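Local coordinates for hypothetical protein (Pseudomonas aeruginosa, PDB 2H9F) that probably isomerises methylaconitate, as a PrpF family member whose two-domain fold resembles that of diaminopimelate epimerase, at residues I74-S78 with G120-P124; L202-V207 with R252-G257; A217-F223 with T320-I325; Y231-E235 with L303-A307. One frame throughout, in Å; residues are numbered along the deposited sequence.

Contact 1: residues I74-S78 with G120-P124; sequences ILSKS and GLVDP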
loop_
_atom_site.group_PDB
_atom_site.type_symbol
_atom_site.label_atom_id
_atom_site.label_comp_id
_atom_site.label_asym_id
_atom_site.label_seq_id
_atom_site.Cartn_x
_atom_site.Cartn_y
_atom_site.Cartn_z
ATOM N N ILE A 74 -10.442 -1.440 17.734
ATOM C CA ILE A 74 -10.819 -2.264 18.906
ATOM C C ILE A 74 -12.361 -2.297 19.039
ATOM O O ILE A 74 -13.014 -1.251 19.017
ATOM C CB ILE A 74 -10.235 -1.719 20.238
ATOM C CG1 ILE A 74 -8.701 -1.582 20.150
ATOM C CG2 ILE A 74 -10.634 -2.677 21.407
ATOM C CD1 ILE A 74 -8.076 -0.803 21.324
ATOM N N LEU A 75 -12.927 -3.504 19.112
ATOM C CA LEU A 75 -14.337 -3.730 19.485
ATOM C C LEU A 75 -14.378 -4.477 20.811
ATOM O O LEU A 75 -13.490 -5.299 21.115
ATOM C CB LEU A 75 -15.076 -4.562 18.444
ATOM C CG LEU A 75 -15.987 -3.828 17.473
ATOM C CD1 LEU A 75 -15.208 -2.922 16.626
ATOM C CD2 LEU A 75 -16.739 -4.831 16.628
ATOM N N SER A 76 -15.373 -4.129 21.619
ATOM C CA SER A 76 -15.672 -4.793 22.876
ATOM C C SER A 76 -17.189 -4.760 23.073
ATOM O O SER A 76 -17.900 -3.949 22.436
ATOM C CB SER A 76 -14.993 -4.080 24.041
ATOM O OG SER A 76 -15.446 -2.747 24.158
ATOM N N LYS A 77 -17.679 -5.652 23.929
ATOM C CA LYS A 77 -19.052 -5.614 24.371
ATOM C C LYS A 77 -19.310 -4.267 25.015
ATOM O O LYS A 77 -18.536 -3.797 25.845
ATOM C CB LYS A 77 -19.339 -6.757 25.354
ATOM C CG LYS A 77 -19.359 -8.149 24.654
ATOM C CD LYS A 77 -20.038 -9.286 25.487
ATOM C CE LYS A 77 -21.589 -9.191 25.449
ATOM N NZ LYS A 77 -22.211 -9.739 24.200
ATOM N N SER A 78 -20.398 -3.631 24.617
ATOM C CA SER A 78 -20.688 -2.307 25.089
ATOM C C SER A 78 -21.156 -2.271 26.528
ATOM O O SER A 78 -21.951 -3.101 26.961
ATOM C CB SER A 78 -21.777 -1.712 24.246
ATOM O OG SER A 78 -21.935 -0.364 24.568
ATOM N N GLY A 120 -17.993 -12.594 17.955
ATOM C CA GLY A 120 -18.836 -13.203 18.975
ATOM C C GLY A 120 -19.267 -12.210 20.012
ATOM O O GLY A 120 -19.532 -12.588 21.160
ATOM N N LEU A 121 -19.342 -10.935 19.655
ATOM C CA LEU A 121 -19.614 -9.930 20.680
ATOM C C LEU A 121 -21.089 -9.547 20.766
ATOM O O LEU A 121 -21.485 -8.773 21.623
ATOM C CB LEU A 121 -18.756 -8.689 20.433
ATOM C CG LEU A 121 -17.237 -8.830 20.553
ATOM C CD1 LEU A 121 -16.558 -7.601 19.965
ATOM C CD2 LEU A 121 -16.858 -9.026 21.999
ATOM N N VAL A 122 -21.906 -10.089 19.874
ATOM C CA VAL A 122 -23.343 -9.769 19.865
ATOM C C VAL A 122 -24.168 -10.860 20.543
ATOM O O VAL A 122 -23.967 -12.040 20.310
ATOM C CB VAL A 122 -23.838 -9.528 18.429
ATOM C CG1 VAL A 122 -25.337 -9.240 18.411
ATOM C CG2 VAL A 122 -23.050 -8.377 17.811
ATOM N N ASP A 123 -25.090 -10.448 21.405
ATOM C CA ASP A 123 -26.018 -11.371 22.055
ATOM C C ASP A 123 -26.626 -12.266 20.965
ATOM O O ASP A 123 -27.184 -11.785 19.983
ATOM C CB ASP A 123 -27.102 -10.557 22.766
ATOM C CG ASP A 123 -28.147 -11.414 23.500
ATOM O OD1 ASP A 123 -28.130 -12.677 23.433
ATOM O OD2 ASP A 123 -28.991 -10.765 24.168
ATOM N N PRO A 124 -26.499 -13.582 21.114
ATOM C CA PRO A 124 -27.058 -14.462 20.080
ATOM C C PRO A 124 -28.577 -14.401 19.951
ATOM O O PRO A 124 -29.111 -14.778 18.897
ATOM C CB PRO A 124 -26.604 -15.845 20.515
ATOM C CG PRO A 124 -26.343 -15.723 21.950
ATOM C CD PRO A 124 -25.836 -14.337 22.186
HETATM O O HOH W 1 -21.822 -12.249 23.458
#
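Leu121 lies across Leu75 and Lys77 at the end of strand 71-77. Gly120, just past helix 106-118, is the first residue to leave helical angles and closes a Schellman motif, its positive phi turning the chain out of the helix. Its carbonyl oxygen reaches the strand through a water, which donates to Gly120 O at 3.3 Å and accepts from Lys77 NZ at 2.6 Å. Leu121 then turns its side chain toward the strand and divides its two methyls: CD1 packs against Leu75 CB at 3.7 Å, while CD2 lies 3.8 Å from Lys77 CG, the two side chains passing at a slant. The carbonyl of Leu121 holds the polar end of the same lysine, with Lys77 NZ 2.8 Å from Leu121 O. The ammonium comes from above the carbonyl plane, about 60° out of it, and gets there because the lysine chain bends twice near its end (chi3 77°, chi4 80°), so that CG lies on Leu121 CD2 while NZ reaches the Leu121 carbonyl. Val122 points its side chain away from the strand and touches Ala116 of helix 106-118. The carboxylate of Asp123 likewise leads away and accepts from Ala125 N; its OD1 remains 6.7 Å from Lys77 NZ, so any attraction between these charges acts only at a distance. On the strand, Leu75 also packs on Ala112, Phe115 and Ala116. The loop thus joins the C-terminal end of helix 106-118 to the sheet beside it, an arrangement consistent with the helix-and-curved-sheet domains of the diaminopimelate epimerase-like fold.

Contact 2: residues L202-V207 with R252-G257; sequences LEVPGV and RIRVAG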
loop_
_atom_site.group_PDB
_atom_site.type_symbol
_atom_site.label_atom_id
_atom_site.label_comp_id
_atom_site.label_asym_id
_atom_site.label_seq_id
_atom_site.Cartn_x
_atom_site.Cartn_y
_atom_site.Cartn_z
ATOM N N LEU A 202 -31.161 33.311 -5.104
ATOM C CA LEU A 202 -29.744 33.561 -4.959
ATOM C C LEU A 202 -29.296 34.484 -6.063
ATOM O O LEU A 202 -29.298 34.106 -7.227
ATOM C CB LEU A 202 -28.968 32.250 -5.023
ATOM C CG LEU A 202 -27.449 32.352 -4.808
ATOM C CD1 LEU A 202 -27.103 32.821 -3.391
ATOM C CD2 LEU A 202 -26.820 30.990 -5.171
ATOM N N GLU A 203 -28.877 35.680 -5.690
ATOM C CA GLU A 203 -28.369 36.652 -6.649
ATOM C C GLU A 203 -26.894 36.415 -6.971
ATOM O O GLU A 203 -26.032 36.536 -6.094
ATOM C CB GLU A 203 -28.492 38.045 -6.082
ATOM C CG GLU A 203 -29.763 38.791 -6.413
ATOM C CD GLU A 203 -29.510 40.290 -6.332
ATOM O OE1 GLU A 203 -28.929 40.854 -7.298
ATOM O OE2 GLU A 203 -29.841 40.897 -5.284
ATOM N N VAL A 204 -26.610 36.110 -8.235
ATOM C CA VAL A 204 -25.246 35.924 -8.703
ATOM C C VAL A 204 -24.885 37.042 -9.705
ATOM O O VAL A 204 -25.245 36.973 -10.891
ATOM C CB VAL A 204 -25.068 34.539 -9.347
ATOM C CG1 VAL A 204 -23.575 34.240 -9.544
ATOM C CG2 VAL A 204 -25.762 33.445 -8.489
ATOM N N PRO A 205 -24.177 38.082 -9.222
ATOM C CA PRO A 205 -23.825 39.265 -10.008
ATOM C C PRO A 205 -23.296 38.949 -11.404
ATOM O O PRO A 205 -22.346 38.161 -11.558
ATOM C CB PRO A 205 -22.746 39.933 -9.154
ATOM C CG PRO A 205 -23.145 39.599 -7.760
ATOM C CD PRO A 205 -23.658 38.186 -7.840
ATOM N N GLY A 206 -23.943 39.548 -12.406
ATOM C CA GLY A 206 -23.602 39.318 -13.806
ATOM C C GLY A 206 -23.978 37.961 -14.380
ATOM O O GLY A 206 -23.815 37.745 -15.579
ATOM N N VAL A 207 -24.469 37.036 -13.551
ATOM C CA VAL A 207 -24.842 35.697 -14.027
ATOM C C VAL A 207 -26.356 35.510 -14.031
ATOM O O VAL A 207 -26.925 35.034 -15.018
ATOM C CB VAL A 207 -24.183 34.577 -13.191
ATOM C CG1 VAL A 207 -24.491 33.204 -13.812
ATOM C CG2 VAL A 207 -22.674 34.804 -13.082
ATOM N N ARG A 252 -18.835 31.377 -9.579
ATOM C CA ARG A 252 -19.529 32.606 -9.206
ATOM C C ARG A 252 -20.788 32.308 -8.411
ATOM O O ARG A 252 -21.125 33.007 -7.446
ATOM C CB ARG A 252 -19.810 33.455 -10.449
ATOM C CG ARG A 252 -18.616 34.340 -10.754
ATOM C CD ARG A 252 -18.320 34.445 -12.202
ATOM N NE ARG A 252 -19.104 35.499 -12.830
ATOM C CZ ARG A 252 -18.736 36.774 -12.927
ATOM N NH1 ARG A 252 -17.574 37.208 -12.420
ATOM N NH2 ARG A 252 -19.559 37.625 -13.534
ATOM N N ILE A 253 -21.453 31.236 -8.797
ATOM C CA ILE A 253 -22.644 30.786 -8.084
ATOM C C ILE A 253 -22.240 30.275 -6.708
ATOM O O ILE A 253 -22.863 30.627 -5.684
ATOM C CB ILE A 253 -23.411 29.695 -8.846
ATOM C CG1 ILE A 253 -23.774 30.172 -10.268
ATOM C CG2 ILE A 253 -24.690 29.371 -8.105
ATOM C CD1 ILE A 253 -24.417 29.164 -11.139
ATOM N N ARG A 254 -21.161 29.495 -6.676
ATOM C CA ARG A 254 -20.669 28.947 -5.427
ATOM C C ARG A 254 -20.317 30.103 -4.465
ATOM O O ARG A 254 -20.676 30.073 -3.304
ATOM C CB ARG A 254 -19.445 28.039 -5.675
ATOM C CG ARG A 254 -19.096 27.098 -4.493
ATOM C CD ARG A 254 -17.780 26.319 -4.697
ATOM N NE ARG A 254 -16.612 27.190 -4.570
ATOM C CZ ARG A 254 -16.023 27.557 -3.425
ATOM N NH1 ARG A 254 -16.394 27.098 -2.253
ATOM N NH2 ARG A 254 -14.998 28.367 -3.474
ATOM N N VAL A 255 -19.649 31.133 -4.973
ATOM C CA VAL A 255 -19.253 32.292 -4.142
ATOM C C VAL A 255 -20.462 33.083 -3.620
ATOM O O VAL A 255 -20.506 33.502 -2.454
ATOM C CB VAL A 255 -18.270 33.215 -4.949
ATOM C CG1 VAL A 255 -17.971 34.516 -4.214
ATOM C CG2 VAL A 255 -16.969 32.465 -5.240
ATOM N N ALA A 256 -21.436 33.292 -4.493
ATOM C CA ALA A 256 -22.690 33.938 -4.129
ATOM C C ALA A 256 -23.384 33.194 -2.959
ATOM O O ALA A 256 -23.794 33.815 -1.977
ATOM C CB ALA A 256 -23.594 34.019 -5.347
ATOM N N GLY A 257 -23.462 31.872 -3.050
ATOM C CA GLY A 257 -24.027 31.047 -1.966
ATOM C C GLY A 257 -23.201 31.084 -0.698
ATOM O O GLY A 257 -23.758 31.118 0.405
#
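Strand 202-204 runs over helix 252-257 at 130° between their N-to-C directions, the axes coming within 7.8 Å, with Val204 and Ala256 facing each other at the point where their CA atoms are 5.6 Å apart. Val204 is wedged into the helix surface: CG1, held anti to the backbone N (chi1 -167°), lies 3.5 Å from Arg252 O and near Ile253 CG1, while CG2 rests on Ala256 CB at 3.9 Å. The small Ala256 also fits its CB under Glu203 O at 3.6 Å. Leu202 spreads its branches along the helix, CD2 lying 4.0 Å from Ile253 CG2, where the two side chains pass at a slant, and CD1 lying against the Ala256 carbonyl. Beyond the strand, Val207 brings CG2 to the edge of the Arg252 guanidinium, 3.6 Å from NE and near its plane. No hydrogen bond spans the contact, so the joint is one of apolar packing with an arginine along its outer border. Val207 N bonds back to Val204 O at 2.8 Å, and Pro205 and Gly206 have the backbone angles of a type II beta turn. The turn links strands 200-204 and 208-216 as a hairpin packed on helix 244-260, whose Ile253 also touches Ile279 of strand 278-283: a layered helix-on-sheet arrangement.

Contact 3: residues A217-F223 with T320-I325; sequences AGIPTVF and TAAVAI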
loop_
_atom_site.group_PDB
_atom_site.type_symbol
_atom_site.label_atom_id
_atom_site.label_comp_id
_atom_site.label_asym_id
_atom_site.label_seq_id
_atom_site.Cartn_x
_atom_site.Cartn_y
_atom_site.Cartn_z
ATOM N N ALA A 217 -25.465 20.230 5.954
ATOM C CA ALA A 217 -25.759 18.857 6.376
ATOM C C ALA A 217 -24.822 17.986 5.592
ATOM O O ALA A 217 -24.873 18.002 4.384
ATOM C CB ALA A 217 -27.204 18.466 6.063
ATOM N N GLY A 218 -23.944 17.269 6.278
ATOM C CA GLY A 218 -22.829 16.580 5.636
ATOM C C GLY A 218 -21.716 17.581 5.399
ATOM O O GLY A 218 -20.621 17.474 5.985
ATOM N N ILE A 219 -22.012 18.554 4.539
ATOM C CA ILE A 219 -21.096 19.628 4.203
ATOM C C ILE A 219 -21.967 20.789 3.728
ATOM O O ILE A 219 -23.012 20.555 3.161
ATOM C CB ILE A 219 -20.098 19.170 3.123
ATOM C CG1 ILE A 219 -18.941 20.165 3.003
ATOM C CG2 ILE A 219 -20.756 18.979 1.787
ATOM C CD1 ILE A 219 -17.651 19.543 2.428
ATOM N N PRO A 220 -21.577 22.042 4.005
ATOM C CA PRO A 220 -22.325 23.158 3.419
ATOM C C PRO A 220 -22.372 23.025 1.895
ATOM O O PRO A 220 -21.330 22.884 1.264
ATOM C CB PRO A 220 -21.516 24.373 3.855
ATOM C CG PRO A 220 -20.958 23.941 5.174
ATOM C CD PRO A 220 -20.469 22.535 4.814
ATOM N N THR A 221 -23.581 22.973 1.344
ATOM C CA THR A 221 -23.797 22.797 -0.062
ATOM C C THR A 221 -24.831 23.801 -0.576
ATOM O O THR A 221 -25.864 24.056 0.062
ATOM C CB THR A 221 -24.295 21.335 -0.371
ATOM O OG1 THR A 221 -23.452 20.383 0.297
ATOM C CG2 THR A 221 -24.294 21.052 -1.866
ATOM N N VAL A 222 -24.508 24.395 -1.714
ATOM C CA VAL A 222 -25.425 25.207 -2.484
ATOM C C VAL A 222 -25.994 24.374 -3.620
ATOM O O VAL A 222 -25.260 23.922 -4.509
ATOM C CB VAL A 222 -24.723 26.442 -3.092
ATOM C CG1 VAL A 222 -25.758 27.337 -3.708
ATOM C CG2 VAL A 222 -23.923 27.211 -2.014
ATOM N N PHE A 223 -27.311 24.138 -3.581
ATOM C CA PHE A 223 -28.007 23.389 -4.643
ATOM C C PHE A 223 -28.817 24.295 -5.557
ATOM O O PHE A 223 -29.593 25.087 -5.081
ATOM C CB PHE A 223 -29.022 22.346 -4.081
ATOM C CG PHE A 223 -28.400 21.125 -3.427
ATOM C CD1 PHE A 223 -27.911 20.092 -4.188
ATOM C CD2 PHE A 223 -28.324 21.022 -2.042
ATOM C CE1 PHE A 223 -27.381 18.954 -3.579
ATOM C CE2 PHE A 223 -27.781 19.894 -1.436
ATOM C CZ PHE A 223 -27.307 18.867 -2.215
ATOM N N THR A 320 -19.439 13.487 1.771
ATOM C CA THR A 320 -20.229 14.399 2.582
ATOM C C THR A 320 -21.352 15.043 1.765
ATOM O O THR A 320 -22.410 15.315 2.286
ATOM C CB THR A 320 -19.346 15.449 3.236
ATOM O OG1 THR A 320 -18.588 16.119 2.222
ATOM C CG2 THR A 320 -18.408 14.758 4.225
ATOM N N ALA A 321 -21.139 15.211 0.468
ATOM C CA ALA A 321 -22.178 15.771 -0.409
ATOM C C ALA A 321 -23.334 14.791 -0.638
ATOM O O ALA A 321 -24.489 15.201 -0.822
ATOM C CB ALA A 321 -21.576 16.246 -1.691
ATOM N N ALA A 322 -23.025 13.497 -0.588
ATOM C CA ALA A 322 -24.050 12.458 -0.636
ATOM C C ALA A 322 -24.954 12.624 0.589
ATOM O O ALA A 322 -26.148 12.481 0.480
ATOM C CB ALA A 322 -23.426 11.123 -0.649
ATOM N N VAL A 323 -24.385 12.969 1.742
ATOM C CA VAL A 323 -25.212 13.187 2.948
ATOM C C VAL A 323 -26.127 14.417 2.820
ATOM O O VAL A 323 -27.299 14.396 3.245
ATOM C CB VAL A 323 -24.359 13.211 4.215
ATOM C CG1 VAL A 323 -25.161 13.762 5.432
ATOM C CG2 VAL A 323 -23.834 11.807 4.493
ATOM N N ALA A 324 -25.587 15.473 2.212
ATOM C CA ALA A 324 -26.332 16.710 1.963
ATOM C C ALA A 324 -27.524 16.423 1.025
ATOM O O ALA A 324 -28.632 16.914 1.234
ATOM C CB ALA A 324 -25.386 17.819 1.385
ATOM N N ILE A 325 -27.308 15.573 0.025
ATOM C CA ILE A 325 -28.347 15.231 -0.898
ATOM C C ILE A 325 -29.434 14.502 -0.130
ATOM O O ILE A 325 -30.591 14.868 -0.203
ATOM C CB ILE A 325 -27.830 14.314 -2.052
ATOM C CG1 ILE A 325 -26.871 15.060 -2.988
ATOM C CG2 ILE A 325 -28.997 13.718 -2.864
ATOM C CD1 ILE A 325 -26.135 14.152 -4.009
#
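The direction of strand 220-223 differs by 58° from that of helix 320-325, with 8.8 Å between the axes, but the preceding turn comes much closer: Gly218 CA lies 4.6 Å from Thr320 CA. Having no side chain, Gly218 can press its backbone onto the helix, where it meets Thr320 O and Val323 CG1. Ala324 fills the middle of the contact. Its CB is tight against Ala217 O, at 3.0 Å, and sits 3.4 Å from Thr221 OG1. That hydroxyl donates to Ile219 O at 2.9 Å, from above the carbonyl plane, which fixes its rotation beside the alanine methyl. Ile219 slants across Thr320, its CB 3.5 Å from Thr320 OG1. Further along the strand, Phe223 presents the edge of its ring to the helix, CZ being 3.9 Å from Ile325 CG1, and the two side chains cross at about a right angle. Thr221 CG2 covers part of one ring face. Val336 of helix 335-339 touches both Phe223 and Ile325. Helix 319-330 thereby packs on strand 220-225 and the turn before it, while Phe223 also touches Ile215 of strand 208-216 and Ala280 and Val282 of strand 278-283; this is probably the central helix of one domain of the diaminopimelate epimerase-like fold.

Contact 4: residues Y231-E235 with L303-A307; sequences YRGTE and LLVRA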
loop_
_atom_site.group_PDB
_atom_site.type_symbol
_atom_site.label_atom_id
_atom_site.label_comp_id
_atom_site.label_asym_id
_atom_site.label_seq_id
_atom_site.Cartn_x
_atom_site.Cartn_y
_atom_site.Cartn_z
ATOM N N TYR A 231 -28.484 23.888 -17.696
ATOM C CA TYR A 231 -28.030 22.517 -17.828
ATOM C C TYR A 231 -29.198 21.546 -17.799
ATOM O O TYR A 231 -30.304 21.848 -17.376
ATOM C CB TYR A 231 -26.998 22.154 -16.739
ATOM C CG TYR A 231 -25.680 22.865 -16.932
ATOM C CD1 TYR A 231 -25.543 24.204 -16.600
ATOM C CD2 TYR A 231 -24.593 22.230 -17.512
ATOM C CE1 TYR A 231 -24.343 24.883 -16.800
ATOM C CE2 TYR A 231 -23.384 22.903 -17.716
ATOM C CZ TYR A 231 -23.273 24.230 -17.364
ATOM O OH TYR A 231 -22.098 24.915 -17.575
ATOM N N ARG A 232 -28.898 20.351 -18.255
ATOM C CA ARG A 232 -29.859 19.309 -18.468
ATOM C C ARG A 232 -29.885 18.419 -17.239
ATOM O O ARG A 232 -30.904 17.827 -16.921
ATOM C CB ARG A 232 -29.398 18.546 -19.693
ATOM C CG ARG A 232 -30.123 17.332 -19.968
ATOM C CD ARG A 232 -31.405 17.604 -20.578
ATOM N NE ARG A 232 -31.790 16.403 -21.314
ATOM C CZ ARG A 232 -33.036 16.119 -21.656
ATOM N NH1 ARG A 232 -34.035 16.978 -21.405
ATOM N NH2 ARG A 232 -33.262 14.962 -22.264
ATOM N N GLY A 233 -28.755 18.325 -16.552
ATOM C CA GLY A 233 -28.630 17.535 -15.324
ATOM C C GLY A 233 -27.966 16.196 -15.523
ATOM O O GLY A 233 -27.680 15.515 -14.556
ATOM N N THR A 234 -27.774 15.820 -16.792
ATOM C CA THR A 234 -27.165 14.563 -17.216
ATOM C C THR A 234 -25.680 14.717 -17.596
ATOM O O THR A 234 -24.994 13.731 -17.842
ATOM C CB THR A 234 -27.921 13.998 -18.433
ATOM O OG1 THR A 234 -27.893 14.951 -19.496
ATOM C CG2 THR A 234 -29.361 13.716 -18.075
ATOM N N GLU A 235 -25.187 15.949 -17.632
ATOM C CA GLU A 235 -23.848 16.228 -18.121
ATOM C C GLU A 235 -22.749 15.379 -17.475
ATOM O O GLU A 235 -22.759 15.136 -16.256
ATOM C CB GLU A 235 -23.526 17.699 -17.910
ATOM C CG GLU A 235 -24.182 18.669 -18.907
ATOM C CD GLU A 235 -25.629 19.035 -18.595
ATOM O OE1 GLU A 235 -26.113 18.671 -17.493
ATOM O OE2 GLU A 235 -26.245 19.709 -19.471
ATOM N N LEU A 303 -33.812 11.105 -8.899
ATOM C CA LEU A 303 -33.391 12.393 -9.391
ATOM C C LEU A 303 -31.964 12.302 -9.929
ATOM O O LEU A 303 -31.286 11.292 -9.767
ATOM C CB LEU A 303 -33.414 13.411 -8.277
ATOM C CG LEU A 303 -32.395 13.284 -7.150
ATOM C CD1 LEU A 303 -32.362 14.601 -6.393
ATOM C CD2 LEU A 303 -32.645 12.065 -6.209
ATOM N N LEU A 304 -31.528 13.373 -10.572
ATOM C CA LEU A 304 -30.149 13.493 -11.044
ATOM C C LEU A 304 -29.496 14.521 -10.155
ATOM O O LEU A 304 -30.128 15.501 -9.832
ATOM C CB LEU A 304 -30.108 14.044 -12.450
ATOM C CG LEU A 304 -30.702 13.131 -13.557
ATOM C CD1 LEU A 304 -31.090 13.987 -14.777
ATOM C CD2 LEU A 304 -29.683 12.063 -13.874
ATOM N N VAL A 305 -28.233 14.304 -9.847
ATOM C CA VAL A 305 -27.421 15.294 -9.145
ATOM C C VAL A 305 -26.021 15.311 -9.787
ATOM O O VAL A 305 -25.470 14.273 -10.163
ATOM C CB VAL A 305 -27.300 15.019 -7.661
ATOM C CG1 VAL A 305 -26.579 16.220 -6.945
ATOM C CG2 VAL A 305 -28.673 14.793 -7.019
ATOM N N ARG A 306 -25.490 16.520 -9.954
ATOM C CA ARG A 306 -24.127 16.732 -10.425
ATOM C C ARG A 306 -23.471 17.727 -9.470
ATOM O O ARG A 306 -24.047 18.778 -9.185
ATOM C CB ARG A 306 -24.166 17.305 -11.837
ATOM C CG ARG A 306 -24.798 16.391 -12.944
ATOM C CD ARG A 306 -23.895 15.220 -13.211
ATOM N NE ARG A 306 -24.349 14.321 -14.265
ATOM C CZ ARG A 306 -25.146 13.266 -14.102
ATOM N NH1 ARG A 306 -25.715 12.991 -12.941
ATOM N NH2 ARG A 306 -25.418 12.502 -15.150
ATOM N N ALA A 307 -22.278 17.407 -8.969
ATOM C CA ALA A 307 -21.601 18.287 -8.033
ATOM C C ALA A 307 -20.206 18.606 -8.496
ATOM O O ALA A 307 -19.555 17.794 -9.114
ATOM C CB ALA A 307 -21.588 17.671 -6.619
#
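Arg306 reaches from strand 303-307 to two successive carbonyls of the 231-235 loop. Its NE gives the shorter bond, 2.7 Å to Glu235 O, which lies in the guanidinium plane; NH2 donates to Thr234 O at 3.0 Å, approaching from above that carbonyl's plane. NH1 turns back to its own strand, bonding to Val305 O at 3.1 Å. With all three nitrogens engaged, the flat group is fixed in rotation, and Gly233 O sits over the centre of one face, 3.4 Å above it. Tyr288 adds a cation-pi contact. The loop keeps its shape through Glu235, whose side chain folds back so that OE2 accepts from Arg232 N by its syn lone pair and OE1 from Gly233 N at 2.8 Å. The loop, leading from strand 220-225 to helix 238-241, thus lies against a face of strand 303-309, itself flanked by strands 278-283 and 347-352 in what is probably one domain of the diaminopimelate epimerase-like fold. Gly233, in a backbone conformation suited to glycine, also puts its carbonyl oxygen 3.5 Å from Leu304 CB. Outermost, the Leu304 and Thr234 side chains pass at a slant, Leu304 CD1 being 3.7 Å from Thr234 CG2, and both residues touch Tyr288 of strand 288-289.

From the N terminus, contact 1 closes first, bringing residues 120-124 back to strand 71-77 before any other contact opens. It lies on the opposite side of the chain's centre from the rest, its centre about 33 Å or more from theirs. The other three interlock. Contact 2 opens at 202-207 and closes at 252-257, after contacts 3 and 4 have opened, so it crosses both; contact 4 is nested within the loop closed by contact 3. Contacts 2 and 3 touch where Val222 packs on Leu202 and Gly257, and contacts 3 and 4 where Ile325 meets Val305. Contacts 2 and 3 set helices 244-260 and 319-330 against strands 200-204 and 220-225, and contact 4 joins the loop after strand 220-225 to strand 303-309.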